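Local coordinates for protein 3-hydroxyisobutyryl-CoA hydrolase (Mycobacterium thermoresistibile, PDB 4HDT) that probably hydrolyses 3-hydroxy-2-methylpropanoyl-CoA to 3-hydroxy-2-methylpropanoate and coenzyme A, as a zinc-binding member of the crotonase-like family, at residues D93-N98 with R294-S299; I101-K106 with S284-L289; G162-H167 with I181-A186; D237-I242 with A325-V330; V276-K281 with D334-F339. All coordinates share one frame; numbering follows the deposited sequence. Where two conformers were deposited one is given.

Interaction 1: D93-N98 with R294-S299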
# COMPACT_ATOMS: atom_id res chain seq x y z
N ASP A 93 -6.03 -11.82 8.14
CA ASP A 93 -7.32 -11.24 7.85
C ASP A 93 -7.22 -10.05 6.87
O ASP A 93 -8.06 -9.89 5.98
CB ASP A 93 -8.01 -10.80 9.14
CG ASP A 93 -8.49 -11.97 9.99
OD1 ASP A 93 -8.77 -13.09 9.44
OD2 ASP A 93 -8.64 -11.79 11.23
N GLU A 94 -6.17 -9.24 7.02
CA GLU A 94 -6.02 -8.08 6.15
C GLU A 94 -5.74 -8.49 4.71
O GLU A 94 -6.35 -7.94 3.80
CB GLU A 94 -4.89 -7.18 6.64
CG GLU A 94 -4.73 -5.89 5.84
CD GLU A 94 -3.54 -5.09 6.30
OE1 GLU A 94 -2.51 -5.72 6.62
OE2 GLU A 94 -3.60 -3.84 6.33
N TYR A 95 -4.87 -9.45 4.53
CA TYR A 95 -4.50 -9.86 3.17
C TYR A 95 -5.67 -10.59 2.52
O TYR A 95 -5.91 -10.45 1.32
CB TYR A 95 -3.22 -10.68 3.09
CG TYR A 95 -1.94 -10.00 3.61
CD1 TYR A 95 -1.93 -8.69 4.08
CD2 TYR A 95 -0.77 -10.70 3.67
CE1 TYR A 95 -0.79 -8.11 4.60
CE2 TYR A 95 0.39 -10.13 4.18
CZ TYR A 95 0.38 -8.86 4.67
OH TYR A 95 1.56 -8.39 5.22
N ARG A 96 -6.44 -11.36 3.27
CA ARG A 96 -7.66 -11.90 2.73
C ARG A 96 -8.67 -10.81 2.28
O ARG A 96 -9.32 -10.94 1.23
CB ARG A 96 -8.29 -12.88 3.74
CG ARG A 96 -7.55 -14.23 3.78
CD ARG A 96 -7.80 -15.05 5.06
NE ARG A 96 -9.20 -15.30 5.30
CZ ARG A 96 -9.88 -16.37 4.87
NH1 ARG A 96 -9.29 -17.30 4.12
NH2 ARG A 96 -11.18 -16.51 5.16
N LEU A 97 -8.77 -9.74 3.06
CA LEU A 97 -9.60 -8.62 2.69
C LEU A 97 -9.06 -7.96 1.41
O LEU A 97 -9.85 -7.64 0.50
CB LEU A 97 -9.65 -7.58 3.83
CG LEU A 97 -10.25 -6.18 3.49
CD1 LEU A 97 -11.70 -6.28 3.08
CD2 LEU A 97 -10.07 -5.20 4.66
N ASN A 98 -7.75 -7.74 1.36
CA ASN A 98 -7.13 -7.12 0.14
C ASN A 98 -7.49 -7.92 -1.12
O ASN A 98 -7.90 -7.36 -2.15
CB ASN A 98 -5.58 -7.01 0.27
CG ASN A 98 -5.10 -6.24 1.50
OD1 ASN A 98 -4.11 -6.65 2.14
ND2 ASN A 98 -5.75 -5.13 1.81
N ARG A 294 4.66 -14.60 3.95
CA ARG A 294 5.94 -15.21 4.40
C ARG A 294 6.94 -14.12 4.79
O ARG A 294 7.58 -14.19 5.84
CB ARG A 294 6.57 -16.08 3.31
CG ARG A 294 5.74 -17.32 2.97
CD ARG A 294 6.33 -18.07 1.79
NE ARG A 294 5.85 -19.43 1.67
CZ ARG A 294 6.30 -20.32 0.77
NH1 ARG A 294 7.23 -19.97 -0.12
NH2 ARG A 294 5.81 -21.56 0.76
N VAL A 295 7.04 -13.08 3.96
CA VAL A 295 7.98 -11.99 4.20
C VAL A 295 7.63 -11.23 5.49
O VAL A 295 8.52 -10.97 6.32
CB VAL A 295 8.06 -11.06 2.98
CG1 VAL A 295 8.84 -9.78 3.24
CG2 VAL A 295 8.68 -11.81 1.78
N SER A 296 6.35 -10.90 5.66
CA SER A 296 5.91 -10.19 6.87
C SER A 296 6.17 -11.02 8.13
O SER A 296 6.68 -10.51 9.10
CB SER A 296 4.45 -9.77 6.78
OG SER A 296 4.24 -8.88 5.66
N CYS A 297 5.81 -12.30 8.08
CA CYS A 297 6.06 -13.22 9.18
C CYS A 297 7.54 -13.27 9.54
O CYS A 297 7.90 -13.25 10.73
CB CYS A 297 5.57 -14.60 8.83
SG CYS A 297 3.77 -14.79 8.94
N ALA A 298 8.40 -13.36 8.52
CA ALA A 298 9.85 -13.37 8.75
C ALA A 298 10.31 -12.05 9.41
O ALA A 298 11.14 -12.08 10.35
CB ALA A 298 10.59 -13.64 7.45
N SER A 299 9.76 -10.93 8.94
CA SER A 299 10.14 -9.63 9.47
C SER A 299 9.83 -9.52 10.99
O SER A 299 10.52 -8.79 11.72
CB SER A 299 9.46 -8.51 8.72
OG SER A 299 8.16 -8.34 9.23
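Tyr-95 extends its ring from helix 85-103 until the hydroxyl at its far end meets that of Ser-296 on helix 285-299, OH to OG 2.8 Å. The case illustrates how one long aromatic side chain can connect two helices whose backbones stay apart: the CA atoms of Tyr-95 and Ser-296 are 11.1 Å from each other, and the tyrosine side chain covers more than half of that distance. Ser-296 OG sits at the ring edge, in its plane, beyond CZ; the serine CB follows at 3.6 Å from Tyr-95 OH. With chi1 at -60°, the serine oxygen lies beside its own backbone N and faces the tyrosine. The spacing suits a hydrogen bond, yet the bond is not settled, because Ser-296 OG is also bonded to Glu-292 O one turn back. Tyr-95 OH is hydrogen-bonded to Asp-150 OD2, its main polar partner, which forms a small buried polar group with the two hydroxyls. One turn on, Ser-299 OG gives a hydrogen bond to Ser-296 O at 2.6 Å. Around the pair, Trp-91 of helix 85-103 meets the Tyr-95 ring, Leu-289 and Tyr-293 touch it from helix 285-299, and the loop residue Phe-147 packs on Ser-296.

Interaction 2: I101-K106 with S284-L289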
# COMPACT_ATOMS: atom_id res chain seq x y z
N ILE A 101 -11.29 -7.57 -2.05
CA ILE A 101 -11.53 -6.31 -2.78
C ILE A 101 -11.08 -6.45 -4.22
O ILE A 101 -11.80 -6.03 -5.14
CB ILE A 101 -10.79 -5.14 -2.09
CG1 ILE A 101 -11.31 -4.92 -0.65
CG2 ILE A 101 -10.96 -3.86 -2.91
CD1 ILE A 101 -10.33 -4.14 0.24
N GLY A 102 -9.91 -7.04 -4.41
CA GLY A 102 -9.39 -7.30 -5.75
C GLY A 102 -10.29 -8.13 -6.67
O GLY A 102 -10.34 -7.83 -7.90
N ARG A 103 -10.95 -9.17 -6.13
CA ARG A 103 -11.91 -10.02 -6.85
C ARG A 103 -13.32 -9.50 -6.91
O ARG A 103 -14.18 -10.09 -7.56
CB ARG A 103 -12.06 -11.35 -6.07
CG ARG A 103 -10.84 -12.19 -6.13
CD ARG A 103 -11.14 -13.60 -5.64
NE ARG A 103 -11.87 -13.71 -4.37
CZ ARG A 103 -11.30 -13.69 -3.15
NH1 ARG A 103 -9.99 -13.57 -2.98
NH2 ARG A 103 -12.05 -13.81 -2.09
N TYR A 104 -13.63 -8.50 -6.09
CA TYR A 104 -15.03 -8.22 -5.76
C TYR A 104 -15.92 -8.04 -7.02
O TYR A 104 -15.55 -7.32 -7.95
CB TYR A 104 -15.16 -7.00 -4.88
CG TYR A 104 -16.38 -6.99 -3.94
CD1 TYR A 104 -16.56 -7.98 -2.98
CD2 TYR A 104 -17.36 -6.02 -4.05
CE1 TYR A 104 -17.65 -8.00 -2.15
CE2 TYR A 104 -18.45 -5.99 -3.22
CZ TYR A 104 -18.60 -6.99 -2.25
OH TYR A 104 -19.70 -7.00 -1.42
N PRO A 105 -17.05 -8.72 -7.07
CA PRO A 105 -17.85 -8.69 -8.29
C PRO A 105 -18.59 -7.36 -8.54
O PRO A 105 -18.77 -6.98 -9.73
CB PRO A 105 -18.80 -9.89 -8.12
CG PRO A 105 -18.93 -10.06 -6.65
CD PRO A 105 -17.59 -9.68 -6.09
N LYS A 106 -18.89 -6.60 -7.49
CA LYS A 106 -19.64 -5.34 -7.61
C LYS A 106 -18.66 -4.14 -7.66
O LYS A 106 -17.55 -4.24 -7.18
CB LYS A 106 -20.59 -5.20 -6.42
CG LYS A 106 -21.68 -6.27 -6.44
CD LYS A 106 -22.54 -6.22 -5.18
CE LYS A 106 -23.74 -7.13 -5.35
NZ LYS A 106 -24.69 -7.19 -4.19
N SER A 284 -1.20 -14.03 -10.03
CA SER A 284 -2.33 -14.04 -9.12
C SER A 284 -2.12 -13.06 -7.95
O SER A 284 -1.03 -13.05 -7.39
CB SER A 284 -2.40 -15.46 -8.54
OG SER A 284 -3.24 -15.57 -7.49
N LEU A 285 -3.13 -12.25 -7.62
CA LEU A 285 -3.06 -11.44 -6.40
C LEU A 285 -2.92 -12.34 -5.18
O LEU A 285 -2.12 -12.05 -4.28
CB LEU A 285 -4.25 -10.51 -6.27
CG LEU A 285 -4.39 -9.59 -5.06
CD1 LEU A 285 -3.14 -8.77 -4.87
CD2 LEU A 285 -5.60 -8.67 -5.19
N GLU A 286 -3.68 -13.43 -5.13
CA GLU A 286 -3.56 -14.35 -3.99
C GLU A 286 -2.16 -14.94 -3.83
O GLU A 286 -1.62 -14.98 -2.72
CB GLU A 286 -4.63 -15.45 -4.04
CG GLU A 286 -6.05 -14.96 -3.84
CD GLU A 286 -6.70 -14.41 -5.08
OE1 GLU A 286 -6.16 -14.54 -6.20
OE2 GLU A 286 -7.77 -13.81 -4.93
N ASP A 287 -1.56 -15.41 -4.92
CA ASP A 287 -0.21 -15.95 -4.85
C ASP A 287 0.81 -14.91 -4.39
O ASP A 287 1.75 -15.21 -3.64
CB ASP A 287 0.22 -16.53 -6.18
CG ASP A 287 -0.54 -17.79 -6.55
OD1 ASP A 287 -1.33 -18.30 -5.72
OD2 ASP A 287 -0.33 -18.20 -7.71
N THR A 288 0.61 -13.67 -4.80
CA THR A 288 1.49 -12.59 -4.40
C THR A 288 1.35 -12.32 -2.90
O THR A 288 2.35 -12.14 -2.17
CB THR A 288 1.22 -11.32 -5.23
OG1 THR A 288 1.31 -11.63 -6.62
CG2 THR A 288 2.21 -10.25 -4.93
N LEU A 289 0.12 -12.25 -2.44
CA LEU A 289 -0.12 -12.06 -1.00
C LEU A 289 0.46 -13.21 -0.18
O LEU A 289 0.86 -13.02 0.94
CB LEU A 289 -1.62 -11.93 -0.71
CG LEU A 289 -2.21 -10.59 -1.21
CD1 LEU A 289 -3.73 -10.63 -1.37
CD2 LEU A 289 -1.81 -9.48 -0.28
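Arg-103 and Glu-286 supply the polar half of this surface contact, a salt bridge between the last turn of helix 85-103 and the first turn of helix 285-299. NH1 of Arg-103 donates to Glu-286 OE2 at 3.0 Å, with an N-H...O angle of 158°. The acceptor lies in the guanidinium plane at its edge and receives the proton on its anti lone pair, the one turned away from OE1. The two side chains cross at about a right angle, the guanidinium and carboxylate planes inclined by 36°. A bend in each chain makes the meeting possible: the arginine turns at chi3 and the glutamate at chi2 (82°). Arg-103 CD also packs against OE2, at 3.5 Å.

A second salt bridge runs from Arg-103 NH2 to Glu-351, which binds zinc together with Glu-49 and His-100. The guanidinium group therefore lies in the second shell of that metal site and may help hold Glu-351 in place.

Helix capping forms another layer. Ser-284 is the N-cap of helix 285-299: its OG accepts from Asp-287 N at 3.1 Å, and the same OG gives a weak hydrogen bond to Glu-286 OE1. Its carbonyl oxygen is gripped from opposite faces by Thr-288 N and Thr-288 OG1.

Apolar contact is slight. Leu-285 lays CD2 against the backbone of Gly-102, 4.1 Å from CA, an approach permitted by the bare glycine. Beyond it, the leucine touches Tyr-155 of helix 153-158 and His-126.

Interaction 3: G162-H167 with I181-A186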
# COMPACT_ATOMS: atom_id res chain seq x y z
N GLY A 162 7.87 0.56 -16.47
CA GLY A 162 9.31 0.70 -16.32
C GLY A 162 9.78 0.18 -14.98
O GLY A 162 9.34 -0.87 -14.53
N LYS A 163 10.67 0.94 -14.33
CA LYS A 163 11.12 0.66 -12.98
C LYS A 163 10.51 1.63 -11.97
O LYS A 163 11.03 1.76 -10.87
CB LYS A 163 12.65 0.72 -12.90
CG LYS A 163 13.37 -0.20 -13.87
CD LYS A 163 12.99 -1.65 -13.63
CE LYS A 163 13.66 -2.58 -14.62
NZ LYS A 163 13.02 -3.91 -14.54
N LEU A 164 9.44 2.32 -12.34
CA LEU A 164 8.81 3.25 -11.41
C LEU A 164 8.41 2.58 -10.09
O LEU A 164 8.51 3.20 -9.01
CB LEU A 164 7.58 3.90 -12.04
CG LEU A 164 7.78 4.89 -13.22
CD1 LEU A 164 6.46 5.50 -13.60
CD2 LEU A 164 8.81 5.94 -13.00
N GLY A 165 7.97 1.33 -10.17
CA GLY A 165 7.62 0.58 -8.96
C GLY A 165 8.79 0.36 -8.01
O GLY A 165 8.66 0.47 -6.76
N LEU A 166 9.97 0.03 -8.56
CA LEU A 166 11.16 -0.13 -7.70
C LEU A 166 11.55 1.17 -7.05
O LEU A 166 11.95 1.22 -5.88
CB LEU A 166 12.38 -0.66 -8.49
CG LEU A 166 12.26 -2.04 -8.98
CD1 LEU A 166 13.55 -2.44 -9.71
CD2 LEU A 166 12.01 -3.00 -7.86
N HIS A 167 11.49 2.25 -7.82
CA HIS A 167 11.75 3.55 -7.25
C HIS A 167 10.84 3.84 -6.05
O HIS A 167 11.32 4.25 -4.99
CB HIS A 167 11.66 4.62 -8.35
CG HIS A 167 11.72 6.02 -7.85
ND1 HIS A 167 12.90 6.63 -7.48
CD2 HIS A 167 10.73 6.92 -7.62
CE1 HIS A 167 12.64 7.86 -7.08
NE2 HIS A 167 11.34 8.05 -7.13
N ILE A 181 -2.05 7.32 -10.91
CA ILE A 181 -2.74 6.85 -12.12
C ILE A 181 -1.70 6.29 -13.11
O ILE A 181 -1.88 5.21 -13.69
CB ILE A 181 -3.59 7.97 -12.73
CG1 ILE A 181 -4.72 8.33 -11.74
CG2 ILE A 181 -4.15 7.56 -14.10
CD1 ILE A 181 -5.47 9.60 -12.13
N VAL A 182 -0.58 7.00 -13.30
CA VAL A 182 0.48 6.50 -14.18
C VAL A 182 1.00 5.11 -13.72
O VAL A 182 1.26 4.23 -14.53
CB VAL A 182 1.62 7.56 -14.28
CG1 VAL A 182 2.93 6.94 -14.74
CG2 VAL A 182 1.17 8.72 -15.14
N MET A 183 1.09 4.92 -12.40
CA MET A 183 1.66 3.68 -11.90
C MET A 183 0.65 2.54 -11.80
O MET A 183 1.06 1.43 -11.50
CB MET A 183 2.41 3.89 -10.60
CG MET A 183 3.85 4.38 -10.84
SD MET A 183 4.86 4.07 -9.36
CE MET A 183 3.90 5.19 -8.38
N GLY A 184 -0.62 2.80 -12.10
CA GLY A 184 -1.61 1.73 -12.06
C GLY A 184 -2.18 1.49 -10.69
O GLY A 184 -2.80 0.47 -10.45
N PHE A 185 -2.01 2.49 -9.81
CA PHE A 185 -2.57 2.42 -8.43
C PHE A 185 -3.95 3.07 -8.33
O PHE A 185 -4.66 2.95 -7.32
CB PHE A 185 -1.64 3.11 -7.42
CG PHE A 185 -0.45 2.29 -6.97
CD1 PHE A 185 0.49 1.81 -7.88
CD2 PHE A 185 -0.22 2.04 -5.63
CE1 PHE A 185 1.60 1.09 -7.48
CE2 PHE A 185 0.91 1.31 -5.22
CZ PHE A 185 1.84 0.85 -6.14
N ALA A 186 -4.34 3.80 -9.38
CA ALA A 186 -5.64 4.47 -9.42
C ALA A 186 -6.06 4.68 -10.87
O ALA A 186 -5.24 4.53 -11.77
CB ALA A 186 -5.58 5.81 -8.67
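Leu-164 and Met-183 face each other across two consecutive helices, 164-171 and 177-183, the second of which finishes in a Schellman motif at Gly-184, where phi turns positive (84°). In this crotonase-like chain that turn sends the backbone on toward strand 188-189, at one margin of the six-stranded sheet, while Leu-164 stands in the opening turn of its own helix. The pair is a compact example of how a branched side chain and a linear one share a buried interface. Met-183 was modelled in two conformers, and its contacts here belong to one of them. Both residues point toward the opposing segment and cross obliquely, so that the middle of the methionine runs past the leucine near its base. Met-183 CG is 3.9 Å from Leu-164 CB and 4.0 Å from CD1, which puts one methylene group against both ends of the leucine.

The CD1 branch of Leu-164 has a second neighbour. CD1 also meets Val-182 CG1 at 4.0 Å; chi1 of the valine (159°) sets CG1 roughly anti to the backbone N. Leu-164 thus touches two successive residues of the facing helix, and Ile-230 of helix 227-233 packs on it as well, while Phe-175 touches Met-183. No hydrogen bond passes between the two segments.

In the methionine conformer described, chi3 bends the chain (-64°), and SD lies 3.8 Å from both CB and the carbonyl O of Leu-164.

Interaction 4: D237-I242 with A325-V330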
# COMPACT_ATOMS: atom_id res chain seq x y z
N ASP A 237 21.54 -5.14 -10.46
CA ASP A 237 21.24 -6.44 -9.84
C ASP A 237 20.99 -6.32 -8.34
O ASP A 237 20.24 -7.11 -7.78
CB ASP A 237 22.41 -7.42 -10.04
CG ASP A 237 22.45 -8.04 -11.44
OD1 ASP A 237 21.39 -8.12 -12.10
OD2 ASP A 237 23.55 -8.46 -11.85
N THR A 238 21.67 -5.40 -7.68
CA THR A 238 21.55 -5.25 -6.22
C THR A 238 21.20 -3.83 -5.86
O THR A 238 21.34 -2.94 -6.66
CB THR A 238 22.86 -5.61 -5.49
OG1 THR A 238 23.87 -4.65 -5.83
CG2 THR A 238 23.29 -7.01 -5.88
N VAL A 239 20.74 -3.63 -4.62
CA VAL A 239 20.40 -2.29 -4.17
C VAL A 239 21.68 -1.41 -4.22
O VAL A 239 21.63 -0.26 -4.64
CB VAL A 239 19.79 -2.32 -2.76
CG1 VAL A 239 19.55 -0.89 -2.28
CG2 VAL A 239 18.48 -3.11 -2.79
N ALA A 240 22.82 -1.98 -3.85
CA ALA A 240 24.06 -1.22 -3.90
C ALA A 240 24.36 -0.79 -5.36
O ALA A 240 24.79 0.35 -5.60
CB ALA A 240 25.20 -2.02 -3.29
N ASP A 241 24.11 -1.67 -6.31
CA ASP A 241 24.27 -1.31 -7.74
C ASP A 241 23.40 -0.11 -8.14
O ASP A 241 23.83 0.79 -8.89
CB ASP A 241 23.97 -2.48 -8.68
CG ASP A 241 24.99 -3.60 -8.58
OD1 ASP A 241 26.15 -3.31 -8.21
OD2 ASP A 241 24.62 -4.77 -8.86
N ILE A 242 22.16 -0.12 -7.65
CA ILE A 242 21.19 0.92 -7.93
C ILE A 242 21.62 2.27 -7.35
O ILE A 242 21.65 3.29 -8.06
CB ILE A 242 19.77 0.48 -7.48
CG1 ILE A 242 19.32 -0.71 -8.31
CG2 ILE A 242 18.81 1.67 -7.49
CD1 ILE A 242 18.02 -1.36 -7.81
N ALA A 325 24.11 -3.01 9.34
CA ALA A 325 24.16 -1.57 9.18
C ALA A 325 24.44 -1.16 7.74
O ALA A 325 24.20 -0.03 7.36
CB ALA A 325 25.22 -0.97 10.09
N THR A 326 24.97 -2.08 6.94
CA THR A 326 25.33 -1.76 5.55
C THR A 326 24.83 -2.84 4.62
O THR A 326 24.71 -4.00 5.02
CB THR A 326 26.87 -1.64 5.38
OG1 THR A 326 27.50 -2.92 5.57
CG2 THR A 326 27.43 -0.67 6.38
N LEU A 327 24.56 -2.47 3.37
CA LEU A 327 24.18 -3.44 2.35
C LEU A 327 25.24 -4.51 2.11
O LEU A 327 24.91 -5.64 1.81
CB LEU A 327 23.89 -2.72 1.04
CG LEU A 327 22.61 -1.89 1.06
CD1 LEU A 327 22.61 -0.87 -0.06
CD2 LEU A 327 21.39 -2.78 0.90
N ALA A 328 26.51 -4.15 2.25
CA ALA A 328 27.58 -5.09 2.03
C ALA A 328 27.54 -6.28 2.99
O ALA A 328 28.04 -7.36 2.66
CB ALA A 328 28.93 -4.38 2.12
N GLU A 329 26.93 -6.08 4.17
CA GLU A 329 26.77 -7.14 5.18
C GLU A 329 25.51 -8.02 4.97
O GLU A 329 25.28 -8.96 5.72
CB GLU A 329 26.73 -6.52 6.59
CG GLU A 329 27.95 -5.69 6.97
CD GLU A 329 27.70 -4.88 8.23
OE1 GLU A 329 27.47 -3.65 8.15
OE2 GLU A 329 27.69 -5.48 9.31
N VAL A 330 24.68 -7.70 4.00
CA VAL A 330 23.51 -8.51 3.68
C VAL A 330 23.93 -9.65 2.75
O VAL A 330 24.42 -9.38 1.65
CB VAL A 330 22.41 -7.64 3.02
CG1 VAL A 330 21.22 -8.48 2.59
CG2 VAL A 330 21.97 -6.54 3.96
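Leu-327, carried by a single 3-10 turn, supplies one entire side of this contact, meeting Val-239 and Ala-240 in the first turn of helix 239-249 without any hydrogen bond across. Its two methyl groups divide the work. CD1 lies 3.8 Å from Val-239 CG1 and 4.0 Å from the backbone N of Ala-240, with the CB of Ala-240 slightly farther off; CD2 rests on the stem of the valine, 4.0 Å from its CB. The leucine and valine side chains cross at about a right angle, so the forked end of one sits across the branch of the other. In Val-239, chi1 near 175° places CG1 anti to the backbone N, the branch that meets both leucine methyls.

The polar groups work within each segment instead. Thr-238 and Asp-241 form a capping box at the start of the helix: Asp-241 N donates to Thr-238 OG1 at 3.0 Å, and Thr-238 N returns a bond to Asp-241 OD2, reaching it from above the carboxylate plane. The other segment also pairs a threonine with an acid three residues on, Thr-326 OG1 donating to the anti lone pair of Glu-329 OE1 at 2.7 Å. Helix 266-279 adjoins the contact, with Leu-273 touching Val-239 and Ser-270 touching Leu-327.

The chemistry implies a division of labour: local hydrogen bonds set the shape of each turn, whereas the join between them rests on dispersion and, where the leucine is covered, probably on the exclusion of water, forces that impose little direction on the groups they bring together.

Interaction 5: V276-K281 with D334-F339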
# COMPACT_ATOMS: atom_id res chain seq x y z
N VAL A 276 9.77 -7.53 -5.23
CA VAL A 276 9.14 -6.95 -6.40
C VAL A 276 9.53 -7.76 -7.63
O VAL A 276 8.71 -8.04 -8.50
CB VAL A 276 9.49 -5.44 -6.52
CG1 VAL A 276 8.99 -4.89 -7.85
CG2 VAL A 276 8.91 -4.66 -5.38
N ARG A 277 10.79 -8.16 -7.70
CA ARG A 277 11.23 -8.99 -8.83
C ARG A 277 10.52 -10.33 -8.89
O ARG A 277 10.12 -10.77 -9.97
CB ARG A 277 12.71 -9.16 -8.76
CG ARG A 277 13.40 -7.90 -9.15
CD ARG A 277 14.86 -8.22 -9.12
NE ARG A 277 15.59 -7.04 -9.45
CZ ARG A 277 16.90 -6.92 -9.23
NH1 ARG A 277 17.60 -7.90 -8.65
NH2 ARG A 277 17.47 -5.80 -9.56
N ARG A 278 10.33 -10.99 -7.75
CA ARG A 278 9.59 -12.26 -7.71
C ARG A 278 8.10 -12.06 -8.03
O ARG A 278 7.53 -12.81 -8.78
CB ARG A 278 9.75 -12.95 -6.35
CG ARG A 278 11.13 -13.53 -6.10
CD ARG A 278 11.18 -14.33 -4.84
NE ARG A 278 12.54 -14.70 -4.50
CZ ARG A 278 12.88 -15.71 -3.69
NH1 ARG A 278 11.96 -16.52 -3.16
NH2 ARG A 278 14.16 -15.94 -3.45
N ALA A 279 7.49 -10.99 -7.51
CA ALA A 279 6.09 -10.66 -7.76
C ALA A 279 5.80 -10.42 -9.24
O ALA A 279 4.76 -10.80 -9.74
CB ALA A 279 5.67 -9.45 -6.94
N ALA A 280 6.77 -9.89 -9.93
CA ALA A 280 6.60 -9.64 -11.36
C ALA A 280 6.36 -10.95 -12.12
O ALA A 280 5.85 -10.91 -13.25
CB ALA A 280 7.79 -8.89 -11.92
N LYS A 281 6.72 -12.09 -11.54
CA LYS A 281 6.51 -13.41 -12.20
C LYS A 281 5.24 -14.14 -11.75
O LYS A 281 4.97 -15.29 -12.17
CB LYS A 281 7.70 -14.30 -11.90
CG LYS A 281 9.04 -13.69 -12.23
CD LYS A 281 10.13 -14.64 -11.79
CE LYS A 281 11.48 -14.10 -12.21
NZ LYS A 281 12.54 -14.92 -11.59
N ASP A 334 20.57 -14.29 3.96
CA ASP A 334 19.79 -13.35 4.78
C ASP A 334 18.48 -12.97 4.07
O ASP A 334 17.41 -12.94 4.69
CB ASP A 334 20.56 -12.06 5.07
CG ASP A 334 21.73 -12.23 6.03
OD1 ASP A 334 21.77 -13.19 6.84
OD2 ASP A 334 22.64 -11.38 5.96
N VAL A 335 18.58 -12.65 2.78
CA VAL A 335 17.39 -12.30 1.97
C VAL A 335 16.50 -13.51 1.79
O VAL A 335 15.27 -13.45 2.02
CB VAL A 335 17.81 -11.75 0.57
CG1 VAL A 335 16.60 -11.59 -0.35
CG2 VAL A 335 18.56 -10.45 0.73
N GLU A 336 17.10 -14.64 1.43
CA GLU A 336 16.33 -15.86 1.21
C GLU A 336 15.52 -16.28 2.42
O GLU A 336 14.42 -16.83 2.28
CB GLU A 336 17.25 -17.00 0.71
CG GLU A 336 16.61 -18.36 0.56
CD GLU A 336 15.49 -18.42 -0.48
OE1 GLU A 336 15.42 -17.58 -1.39
OE2 GLU A 336 14.66 -19.36 -0.36
N ALA A 337 16.04 -16.00 3.61
CA ALA A 337 15.33 -16.35 4.87
C ALA A 337 13.93 -15.73 4.96
O ALA A 337 13.05 -16.30 5.60
CB ALA A 337 16.16 -15.94 6.06
N TYR A 338 13.70 -14.59 4.33
CA TYR A 338 12.40 -13.94 4.40
C TYR A 338 11.33 -14.63 3.57
O TYR A 338 10.15 -14.39 3.76
CB TYR A 338 12.49 -12.48 3.99
CG TYR A 338 13.04 -11.56 5.06
CD1 TYR A 338 14.39 -11.55 5.37
CD2 TYR A 338 12.22 -10.63 5.66
CE1 TYR A 338 14.91 -10.67 6.33
CE2 TYR A 338 12.71 -9.72 6.59
CZ TYR A 338 14.05 -9.75 6.93
OH TYR A 338 14.52 -8.83 7.83
N PHE A 339 11.74 -15.53 2.68
CA PHE A 339 10.84 -16.21 1.76
C PHE A 339 10.58 -17.64 2.18
O PHE A 339 9.93 -18.37 1.44
CB PHE A 339 11.41 -16.13 0.33
CG PHE A 339 11.49 -14.73 -0.18
CD1 PHE A 339 10.40 -14.14 -0.78
CD2 PHE A 339 12.66 -13.97 -0.04
CE1 PHE A 339 10.45 -12.82 -1.20
CE2 PHE A 339 12.72 -12.67 -0.48
CZ PHE A 339 11.63 -12.09 -1.06
O HOH W 1 12.60 -19.27 -1.91
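The guanidinium group of Arg-278 lies over one face of the Phe-339 ring, while Glu-336 OE1 meets the edge of the guanidinium, near its plane. Arginine and ring form a stacked cation-pi pair with centres 4.1 Å apart and planes inclined by 23°. CZ stands 17° off the ring normal, and NH1 comes to 3.5 Å from Phe-339 CG, near the root of the side chain. At the edge, Arg-278 NH2 donates to Glu-336 OE1 at 2.9 Å in a salt bridge with an N-H...O angle of 157°, meeting the oxygen nearly along its C-O bond. A water joins the other pair of ends, donating to Glu-336 OE2 at 2.6 Å and accepting from Arg-278 NH1 at 3.1 Å. As a worked example of dual recognition, one flat cation meets an aromatic face and an in-plane anion together. The arginine chain, extended from CG to NE, carries the group across the gap between backbones. Within its own helix, Glu-274 makes a salt bridge to NE, and this second carboxylate is likely to limit rotation of the group. Glu-336 is exposed, but Phe-339 is buried: it fits among Ser-275 of helix 266-279 and Gln-291 and Val-295 of helix 285-299, where segment 334-339 packs against both helices.

In the fold
Three of the contacts gather round the neighbouring helices 266-279 and 285-299. Interactions 1 and 2 both join helix 85-103 to helix 285-299, their centres 14 Å apart, with interaction 2 nested inside the loop that interaction 1 closes. Interaction 5 touches both, bringing the late segment 334-339 against the same helical layer. Interaction 3, between segments close in sequence, reaches interaction 5 through Leu-166 and Val-276. Interaction 4 is peripheral, about 33 Å from interaction 2 between centres, but is tied to interaction 5 by a probable Asp-237 to Arg-277 hydrogen bond. Interactions 4 and 5 alternate along the chain with interactions 1 and 2, so late segments return to earlier helices, consistent with an interlocked crotonase-like fold.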